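Local structure of DegV family protein (Thermus thermophilus, 2DT8) at residues A[47-52]-A[263-268]; A[68-73]-A[104-109]. The protein binds fatty acids, holding a palmitic acid molecule in its interior, and also binds a zinc ion, though its wider cellular role is not settled. One frame throughout, in Å; residues are numbered along the deposited sequence.

Contact 1. Residues A[47-52]-A[263-268]; sequences EIFQKV and VIASHT. With PLM (palmitic acid), chain C.
I48 and F49, neighbours on helix 45-53, reach across to A265 and S266 on helix 262-268 with no hydrogen bond between the two segments. The ring of F49 comes in rim first: its CZ stands 3.4 Å from A265 O, with the carbonyl oxygen at the edge of the ring and near its plane, and 3.9 Å from A265 CB. One methyl and one carbonyl thus share the far end of the ring. I48 works through its outermost methyl, CD1, which lies 3.4 Å from S266 OG. Its chain reaches there because CG1 is anti to the carbonyl carbon (chi1 -71°) and CD1 continues extended toward the second helix. That hydroxyl is hydrogen-bonded to A262 O, one turn back, so the methyl packs against a group already engaged. I48 also packs on V30 and L32 of strand 24-32 and on I43 and P59.

The other side of helix 262-268 belongs to the palmitic acid, making this helix, in the DegV-family fold, the layer between helix 45-53 and the lipid. H267 lays one face of its imidazole along the acyl chain, palmitic acid C5 sitting 3.5 Å above the ring plane and toward its rim, while NE2 is hydrogen-bonded to T61 OG1, which also bonds the ligand. V263 CG1 touches lipid C2 at 3.8 Å, I264 CD1 touches lipid C6 at 3.7 Å, and T268 CG2 meets CA of the lipid farther down. With an alanine in place of H267, this part of the acyl chain would probably lose its flat neighbour, and T61 OG1 its imidazole partner. One short helix thus offers helix 45-53 a methyl, a backbone carbonyl and a hydroxyl already bonded to its own helix, and the fatty acid a largely apolar wall.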
ATOM      1  N   GLU A  47      -3.349 -18.676  -0.415  1.00  5.00           N
ATOM      2  CA  GLU A  47      -4.529 -19.429  -0.002  1.00  5.50           C
ATOM      3  C   GLU A  47      -5.779 -18.932  -0.708  1.00  4.57           C
ATOM      4  O   GLU A  47      -6.624 -19.726  -1.119  1.00  6.52           O
ATOM      5  CB  GLU A  47      -4.717 -19.345   1.516  1.00  7.33           C
ATOM      6  CG  GLU A  47      -3.671 -20.142   2.268  1.00  6.31           C
ATOM      7  CD  GLU A  47      -3.687 -19.884   3.763  1.00 10.15           C
ATOM      8  OE1 GLU A  47      -3.760 -18.708   4.176  1.00  9.71           O
ATOM      9  OE2 GLU A  47      -3.617 -20.869   4.520  1.00 11.26           O
ATOM     10  N   ILE A  48      -5.910 -17.616  -0.830  1.00  5.02           N
ATOM     11  CA  ILE A  48      -7.054 -17.032  -1.506  1.00  5.89           C
ATOM     12  C   ILE A  48      -7.119 -17.478  -2.962  1.00  5.40           C
ATOM     13  O   ILE A  48      -8.175 -17.904  -3.440  1.00  6.58           O
ATOM     14  CB  ILE A  48      -6.966 -15.495  -1.465  1.00  4.14           C
ATOM     15  CG1 ILE A  48      -7.226 -15.021  -0.035  1.00  7.72           C
ATOM     16  CG2 ILE A  48      -7.957 -14.870  -2.454  1.00  6.59           C
ATOM     17  CD1 ILE A  48      -6.851 -13.571   0.212  1.00  8.00           C
ATOM     18  N   PHE A  49      -5.994 -17.405  -3.665  1.00  4.50           N
ATOM     19  CA  PHE A  49      -5.992 -17.784  -5.070  1.00  4.64           C
ATOM     20  C   PHE A  49      -6.235 -19.276  -5.307  1.00  5.63           C
ATOM     21  O   PHE A  49      -6.772 -19.690  -6.326  1.00  4.96           O
ATOM     22  CB  PHE A  49      -4.708 -17.296  -5.747  1.00  5.00           C
ATOM     23  CG  PHE A  49      -4.481 -15.813  -5.583  1.00  7.59           C
ATOM     24  CD1 PHE A  49      -5.562 -14.931  -5.621  1.00  7.10           C
ATOM     25  CD2 PHE A  49      -3.209 -15.299  -5.378  1.00  8.97           C
ATOM     26  CE1 PHE A  49      -5.377 -13.554  -5.448  1.00 12.18           C
ATOM     27  CE2 PHE A  49      -3.014 -13.920  -5.206  1.00 10.85           C
ATOM     28  CZ  PHE A  49      -4.103 -13.052  -5.242  1.00 10.10           C
ATOM     29  N   GLN A  50      -5.776 -20.048  -4.306  1.00  5.27           N
ATOM     30  CA  GLN A  50      -5.982 -21.480  -4.414  1.00  6.06           C
ATOM     31  C   GLN A  50      -7.473 -21.819  -4.337  1.00  8.40           C
ATOM     32  O   GLN A  50      -7.966 -22.722  -5.001  1.00  7.38           O
ATOM     33  CB  GLN A  50      -5.354 -22.251  -3.208  1.00  9.19           C
ATOM     34  CG  GLN A  50      -5.698 -23.742  -3.177  1.00 14.95           C
ATOM     35  CD  GLN A  50      -5.366 -24.416  -1.855  1.00 26.22           C
ATOM     36  OE1 GLN A  50      -5.687 -25.588  -1.653  1.00 31.49           O
ATOM     37  NE2 GLN A  50      -4.727 -23.682  -0.948  1.00 26.41           N
ATOM     38  N   LYS A  51      -8.141 -21.050  -3.460  1.00  5.61           N
ATOM     39  CA  LYS A  51      -9.569 -21.266  -3.331  1.00  7.40           C
ATOM     40  C   LYS A  51     -10.363 -20.866  -4.601  1.00  9.21           C
ATOM     41  O   LYS A  51     -11.306 -21.537  -5.042  1.00 10.03           O
ATOM     42  CB  LYS A  51     -10.232 -20.434  -2.146  1.00 10.58           C
ATOM     43  CG  LYS A  51      -9.808 -20.902  -0.767  1.00 16.82           C
ATOM     44  CD  LYS A  51     -10.237 -22.337  -0.501  1.00 23.10           C
ATOM     45  CE  LYS A  51     -10.001 -22.707   0.959  1.00 23.46           C
ATOM     46  NZ  LYS A  51     -10.326 -24.138   1.224  1.00 28.59           N
ATOM     47  N   VAL A  52      -9.932 -19.769  -5.213  1.00  6.01           N
ATOM     48  CA  VAL A  52     -10.562 -19.347  -6.456  1.00  5.45           C
ATOM     49  C   VAL A  52     -10.321 -20.399  -7.542  1.00  5.79           C
ATOM     50  O   VAL A  52     -11.224 -20.803  -8.263  1.00  6.75           O
ATOM     51  CB  VAL A  52     -10.056 -17.942  -6.869  1.00  5.88           C
ATOM     52  CG1 VAL A  52     -10.606 -17.560  -8.229  1.00  7.50           C
ATOM     53  CG2 VAL A  52     -10.508 -16.911  -5.823  1.00  6.29           C
ATOM     54  N   VAL A 263      -5.417  -8.728   2.098  1.00  3.31           N
ATOM     55  CA  VAL A 263      -6.466  -7.767   1.767  1.00  3.97           C
ATOM     56  C   VAL A 263      -6.166  -7.058   0.445  1.00  2.99           C
ATOM     57  O   VAL A 263      -7.038  -6.968  -0.423  1.00  3.59           O
ATOM     58  CB  VAL A 263      -6.691  -6.754   2.914  1.00  3.80           C
ATOM     59  CG1 VAL A 263      -7.564  -5.591   2.438  1.00  4.75           C
ATOM     60  CG2 VAL A 263      -7.391  -7.460   4.079  1.00  5.26           C
ATOM     61  N   ILE A 264      -4.939  -6.579   0.259  1.00  3.68           N
ATOM     62  CA  ILE A 264      -4.617  -5.931  -1.004  1.00  3.17           C
ATOM     63  C   ILE A 264      -4.664  -6.941  -2.160  1.00  4.85           C
ATOM     64  O   ILE A 264      -5.204  -6.652  -3.226  1.00  5.28           O
ATOM     65  CB  ILE A 264      -3.211  -5.277  -0.968  1.00  3.88           C
ATOM     66  CG1 ILE A 264      -3.179  -4.163   0.078  1.00  4.23           C
ATOM     67  CG2 ILE A 264      -2.854  -4.729  -2.356  1.00  5.10           C
ATOM     68  CD1 ILE A 264      -4.064  -2.970  -0.252  1.00  6.71           C
ATOM     69  N   ALA A 265      -4.112  -8.133  -1.942  1.00  4.33           N
ATOM     70  CA  ALA A 265      -4.082  -9.158  -2.981  1.00  4.09           C
ATOM     71  C   ALA A 265      -5.476  -9.607  -3.419  1.00  4.01           C
ATOM     72  O   ALA A 265      -5.652 -10.060  -4.554  1.00  5.67           O
ATOM     73  CB  ALA A 265      -3.278 -10.361  -2.505  1.00  5.56           C
ATOM     74  N   SER A 266      -6.456  -9.498  -2.524  1.00  4.18           N
ATOM     75  CA  SER A 266      -7.841  -9.876  -2.844  1.00  5.17           C
ATOM     76  C   SER A 266      -8.402  -8.987  -3.955  1.00  3.69           C
ATOM     77  O   SER A 266      -9.358  -9.362  -4.647  1.00  5.93           O
ATOM     78  CB  SER A 266      -8.743  -9.737  -1.612  1.00  6.03           C
ATOM     79  OG  SER A 266      -8.471 -10.743  -0.647  1.00  6.73           O
ATOM     80  N   HIS A 267      -7.809  -7.804  -4.109  1.00  4.77           N
ATOM     81  CA  HIS A 267      -8.231  -6.864  -5.141  1.00  4.04           C
ATOM     82  C   HIS A 267      -7.319  -6.831  -6.354  1.00  5.98           C
ATOM     83  O   HIS A 267      -7.787  -6.666  -7.474  1.00  6.70           O
ATOM     84  CB  HIS A 267      -8.362  -5.474  -4.544  1.00  5.12           C
ATOM     85  CG  HIS A 267      -9.473  -5.376  -3.557  1.00  4.45           C
ATOM     86  ND1 HIS A 267     -10.784  -5.132  -3.928  1.00  6.86           N
ATOM     87  CD2 HIS A 267      -9.499  -5.597  -2.222  1.00  5.24           C
ATOM     88  CE1 HIS A 267     -11.559  -5.212  -2.867  1.00  5.95           C
ATOM     89  NE2 HIS A 267     -10.803  -5.495  -1.814  1.00  6.57           N
ATOM     90  N   THR A 268      -6.016  -6.987  -6.156  1.00  5.20           N
ATOM     91  CA  THR A 268      -5.114  -6.974  -7.313  1.00  5.11           C
ATOM     92  C   THR A 268      -5.102  -8.317  -8.042  1.00  5.48           C
ATOM     93  O   THR A 268      -5.025  -8.370  -9.275  1.00  6.77           O
ATOM     94  CB  THR A 268      -3.673  -6.615  -6.908  1.00  5.34           C
ATOM     95  OG1 THR A 268      -3.173  -7.604  -6.003  1.00  7.03           O
ATOM     96  CG2 THR A 268      -3.620  -5.240  -6.233  1.00  8.99           C
TER
HETATM   97  C1  PLM C 701     -11.630  -2.690   2.320  1.00  8.51           C
HETATM   98  O1  PLM C 701     -12.012  -1.484   2.744  1.00  9.55           O
HETATM   99  O2  PLM C 701     -12.425  -3.606   2.327  1.00  8.95           O
HETATM  100  C2  PLM C 701     -10.213  -2.903   1.831  1.00  9.45           C
HETATM  101  C3  PLM C 701     -10.126  -2.488   0.358  1.00  8.22           C
HETATM  102  C4  PLM C 701      -8.715  -2.738  -0.181  1.00  7.58           C
HETATM  103  C5  PLM C 701      -8.649  -2.276  -1.635  1.00  7.98           C
HETATM  104  C6  PLM C 701      -7.227  -2.424  -2.173  1.00  7.17           C
HETATM  105  C7  PLM C 701      -7.207  -1.996  -3.627  1.00  7.63           C
HETATM  106  C8  PLM C 701      -5.784  -1.936  -4.128  1.00 13.36           C
HETATM  107  C9  PLM C 701      -5.782  -1.192  -5.461  1.00 15.61           C
HETATM  108  CA  PLM C 701      -4.572  -1.603  -6.276  1.00 21.35           C
HETATM  109  CB  PLM C 701      -3.401  -0.740  -5.844  1.00 17.45           C
HETATM  110  CC  PLM C 701      -2.406  -1.603  -5.089  1.00 18.93           C
HETATM  111  CD  PLM C 701      -1.050  -1.489  -5.759  1.00 18.40           C
HETATM  112  CE  PLM C 701      -0.096  -2.493  -5.116  1.00 18.02           C
HETATM  113  CF  PLM C 701       1.252  -2.473  -5.853  1.00 20.33           C
HETATM  114  CG  PLM C 701       2.070  -1.265  -5.397  1.00 21.36           C

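Contact 2. Residues A[68-73]-A[104-109]; sequences DFARVY and QEFPGR. With ZN (zinc ion), chain B.
F106 and E105, side by side in the loop between helix 95-103 and strand 110-114, meet A70 and Y73 of helix 66-76. The apolar part of the contact belongs to F106. Its CE2 lies 3.6 Å from Y73 CB and, more loosely, 4.3 Å from A70 CB, while CZ comes 3.5 Å from the carbonyl oxygen A70 O; both the oxygen and Y73 CB approach the ring obliquely. With CG anti to its own carbonyl carbon (chi1 -47°), the phenyl is swung off the loop and onto the helix. L77 touches F106 as well. The tyrosine ring turns past it into the interior, packing on A99 and A102 of helix 95-103 and on V110 and V112, and its OH is hydrogen-bonded to S85 OG.

The polar part is metal binding. E105 OE2 holds the zinc ion at 2.0 Å, and its other oxygen, OE1, is 3.6 Å from A70 CB, so the methyl lies beside the carboxylate that carries the metal. E67, just before segment 68-73 on helix 66-76, gives the second protein oxygen, and a water at 2.2 Å from the zinc adds another ligand.

Backbone bonding shapes the loop beyond: F106 to R109 forms a type II beta turn closed by R109 N to F106 O at 2.9 Å, with G108 at a positive phi of 87°, where a CB would collide with P107 O.

Helix 66-76 and the loop leading into strand 110-114, which runs parallel to 82-87 in the six-stranded sheet, are therefore joined twice, by a phenyl ring pressed against the helix and by a cation between two glutamates, whose negative charges the zinc would be expected to offset.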
ATOM      1  N   ASP A  68     -12.947  -0.531  16.494  1.00  5.72           N
ATOM      2  CA  ASP A  68     -11.661  -1.210  16.322  1.00  6.36           C
ATOM      3  C   ASP A  68     -10.581  -0.132  16.469  1.00  6.67           C
ATOM      4  O   ASP A  68      -9.565  -0.333  17.132  1.00  8.43           O
ATOM      5  CB  ASP A  68     -11.535  -1.852  14.933  1.00  6.17           C
ATOM      6  CG  ASP A  68     -12.371  -3.115  14.777  1.00  7.65           C
ATOM      7  OD1 ASP A  68     -12.683  -3.771  15.795  1.00  9.07           O
ATOM      8  OD2 ASP A  68     -12.691  -3.468  13.622  1.00  9.83           O
ATOM      9  N   PHE A  69     -10.817   1.018  15.844  1.00  6.68           N
ATOM     10  CA  PHE A  69      -9.874   2.124  15.931  1.00  6.02           C
ATOM     11  C   PHE A  69      -9.879   2.777  17.308  1.00  6.19           C
ATOM     12  O   PHE A  69      -8.823   3.079  17.859  1.00  5.69           O
ATOM     13  CB  PHE A  69     -10.198   3.181  14.872  1.00  4.00           C
ATOM     14  CG  PHE A  69      -9.553   2.931  13.545  1.00  3.52           C
ATOM     15  CD1 PHE A  69      -8.176   3.069  13.400  1.00  7.24           C
ATOM     16  CD2 PHE A  69     -10.310   2.548  12.448  1.00  4.12           C
ATOM     17  CE1 PHE A  69      -7.561   2.834  12.177  1.00  8.45           C
ATOM     18  CE2 PHE A  69      -9.709   2.307  11.213  1.00  5.33           C
ATOM     19  CZ  PHE A  69      -8.326   2.449  11.080  1.00  6.14           C
ATOM     20  N   ALA A  70     -11.066   3.009  17.865  1.00  7.05           N
ATOM     21  CA  ALA A  70     -11.146   3.671  19.165  1.00  5.83           C
ATOM     22  C   ALA A  70     -10.381   2.933  20.255  1.00  6.16           C
ATOM     23  O   ALA A  70      -9.745   3.558  21.102  1.00  8.12           O
ATOM     24  CB  ALA A  70     -12.602   3.852  19.573  1.00  5.51           C
ATOM     25  N   ARG A  71     -10.474   1.558  20.298  1.00  6.67           N
ATOM     26  CA  ARG A  71      -9.706   0.790  21.278  1.00  7.68           C
ATOM     27  C   ARG A  71      -8.215   1.061  21.123  1.00  7.81           C
ATOM     28  O   ARG A  71      -7.501   1.224  22.116  1.00  9.39           O
ATOM     29  CB  ARG A  71      -9.967  -0.707  21.120  1.00 10.26           C
ATOM     30  CG  ARG A  71      -9.155  -1.585  22.075  1.00 18.11           C
ATOM     31  CD  ARG A  71      -9.421  -3.085  21.891  1.00 23.57           C
ATOM     32  NE  ARG A  71     -10.192  -3.395  20.687  1.00 31.07           N
ATOM     33  CZ  ARG A  71     -11.482  -3.109  20.534  1.00 31.91           C
ATOM     34  NH1 ARG A  71     -12.189  -2.672  21.570  1.00 37.06           N
ATOM     35  NH2 ARG A  71     -12.066  -3.256  19.352  1.00 33.87           N
ATOM     36  N   VAL A  72      -7.696   1.090  19.928  1.00  7.55           N
ATOM     37  CA  VAL A  72      -6.282   1.320  19.687  1.00  7.90           C
ATOM     38  C   VAL A  72      -5.915   2.759  20.073  1.00  8.09           C
ATOM     39  O   VAL A  72      -4.915   2.975  20.752  1.00  7.96           O
ATOM     40  CB  VAL A  72      -5.928   0.992  18.214  1.00  8.41           C
ATOM     41  CG1 VAL A  72      -4.483   1.353  17.919  1.00  9.91           C
ATOM     42  CG2 VAL A  72      -6.144  -0.510  17.966  1.00 10.89           C
ATOM     43  N   TYR A  73      -6.729   3.739  19.680  1.00  6.44           N
ATOM     44  CA  TYR A  73      -6.420   5.124  20.021  1.00  7.27           C
ATOM     45  C   TYR A  73      -6.405   5.311  21.534  1.00  6.42           C
ATOM     46  O   TYR A  73      -5.507   5.957  22.076  1.00  7.32           O
ATOM     47  CB  TYR A  73      -7.438   6.104  19.409  1.00  5.72           C
ATOM     48  CG  TYR A  73      -7.425   6.192  17.893  1.00  5.21           C
ATOM     49  CD1 TYR A  73      -6.313   5.776  17.149  1.00  4.86           C
ATOM     50  CD2 TYR A  73      -8.510   6.727  17.202  1.00  6.31           C
ATOM     51  CE1 TYR A  73      -6.287   5.893  15.763  1.00  4.36           C
ATOM     52  CE2 TYR A  73      -8.492   6.855  15.818  1.00  4.34           C
ATOM     53  CZ  TYR A  73      -7.380   6.435  15.099  1.00  2.34           C
ATOM     54  OH  TYR A  73      -7.375   6.551  13.732  1.00  5.78           O
ATOM     55  N   GLN A 104     -13.051  11.251  16.552  1.00  7.58           N
ATOM     56  CA  GLN A 104     -13.985  12.190  17.194  1.00  8.02           C
ATOM     57  C   GLN A 104     -14.126  11.916  18.691  1.00  8.64           C
ATOM     58  O   GLN A 104     -14.559  12.788  19.457  1.00 10.36           O
ATOM     59  CB  GLN A 104     -15.367  12.121  16.526  1.00 12.56           C
ATOM     60  CG  GLN A 104     -15.398  12.695  15.118  1.00 19.56           C
ATOM     61  CD  GLN A 104     -16.699  12.409  14.382  1.00 25.71           C
ATOM     62  OE1 GLN A 104     -16.762  12.508  13.156  1.00 31.98           O
ATOM     63  NE2 GLN A 104     -17.742  12.060  15.125  1.00 31.48           N
ATOM     64  N   GLU A 105     -13.763  10.705  19.114  1.00  7.66           N
ATOM     65  CA  GLU A 105     -13.848  10.344  20.529  1.00  7.21           C
ATOM     66  C   GLU A 105     -12.708  10.924  21.365  1.00  7.45           C
ATOM     67  O   GLU A 105     -12.767  10.924  22.592  1.00  9.04           O
ATOM     68  CB  GLU A 105     -13.846   8.816  20.708  1.00  9.42           C
ATOM     69  CG  GLU A 105     -14.990   8.099  20.012  1.00  9.89           C
ATOM     70  CD  GLU A 105     -15.153   6.659  20.455  1.00  9.58           C
ATOM     71  OE1 GLU A 105     -14.517   6.257  21.450  1.00  9.55           O
ATOM     72  OE2 GLU A 105     -15.941   5.934  19.800  1.00  6.76           O
ATOM     73  N   PHE A 106     -11.676  11.415  20.683  1.00  6.88           N
ATOM     74  CA  PHE A 106     -10.489  11.971  21.331  1.00  7.95           C
ATOM     75  C   PHE A 106     -10.203  13.291  20.617  1.00  8.74           C
ATOM     76  O   PHE A 106      -9.138  13.472  20.010  1.00  7.92           O
ATOM     77  CB  PHE A 106      -9.317  10.996  21.133  1.00  6.84           C
ATOM     78  CG  PHE A 106      -9.677   9.553  21.425  1.00  5.75           C
ATOM     79  CD1 PHE A 106      -9.562   9.040  22.710  1.00  8.71           C
ATOM     80  CD2 PHE A 106     -10.141   8.722  20.407  1.00  7.07           C
ATOM     81  CE1 PHE A 106      -9.933   7.721  22.996  1.00  8.94           C
ATOM     82  CE2 PHE A 106     -10.517   7.397  20.679  1.00  9.75           C
ATOM     83  CZ  PHE A 106     -10.404   6.895  21.974  1.00  6.96           C
ATOM     84  N   PRO A 107     -11.148  14.244  20.696  1.00  9.05           N
ATOM     85  CA  PRO A 107     -10.982  15.537  20.031  1.00  8.19           C
ATOM     86  C   PRO A 107      -9.669  16.247  20.370  1.00  8.11           C
ATOM     87  O   PRO A 107      -9.332  16.463  21.527  1.00 10.98           O
ATOM     88  CB  PRO A 107     -12.202  16.341  20.498  1.00 10.95           C
ATOM     89  CG  PRO A 107     -12.533  15.741  21.839  1.00 10.49           C
ATOM     90  CD  PRO A 107     -12.289  14.259  21.629  1.00  9.47           C
ATOM     91  N   GLY A 108      -8.987  16.640  19.282  1.00  9.40           N
ATOM     92  CA  GLY A 108      -7.697  17.268  19.486  1.00 10.71           C
ATOM     93  C   GLY A 108      -6.464  16.368  19.592  1.00 11.86           C
ATOM     94  O   GLY A 108      -5.330  16.802  19.436  1.00 13.88           O
ATOM     95  N   ARG A 109      -6.767  15.096  19.909  1.00  8.49           N
ATOM     96  CA  ARG A 109      -5.676  14.146  19.989  1.00  7.64           C
ATOM     97  C   ARG A 109      -5.342  13.135  18.944  1.00  5.88           C
ATOM     98  O   ARG A 109      -4.464  12.307  19.149  1.00  7.86           O
ATOM     99  CB  ARG A 109      -6.016  13.551  21.313  1.00 10.45           C
ATOM    100  CG  ARG A 109      -5.852  14.481  22.526  1.00 11.30           C
ATOM    101  CD  ARG A 109      -5.785  13.689  23.819  1.00 14.12           C
ATOM    102  NE  ARG A 109      -7.055  13.049  24.131  1.00 16.20           N
ATOM    103  CZ  ARG A 109      -7.198  12.060  25.011  1.00 18.53           C
ATOM    104  NH1 ARG A 109      -6.136  11.536  25.609  1.00 13.18           N
ATOM    105  NH2 ARG A 109      -8.410  11.595  25.286  1.00 20.95           N
TER
HETATM  106 ZN    ZN B 501     -17.283   4.754  20.637  1.00  8.67          ZN
HETATM  107  O   HOH W   1     -19.079   5.470  19.660  1.00 10.27           O

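Overall arrangement
Both contacts are lined mostly by buried residues, yet their settings differ. The centre of contact 1 lies about 15 Å from the centre of the chain and that of contact 2 about 23 Å, farther out and beside the zinc site. They share no helix, though strand 24-32 touches a helix of each: 45-53 in contact 1, 66-76 in contact 2. Along the chain, contact 2 is nested inside the long loop closed by contact 1, and the nearest atoms of the two are about 12 Å apart. Helix meets helix in contact 1, with a lipid behind the second; helix meets loop in contact 2, where packing is supplemented by a metal bridge.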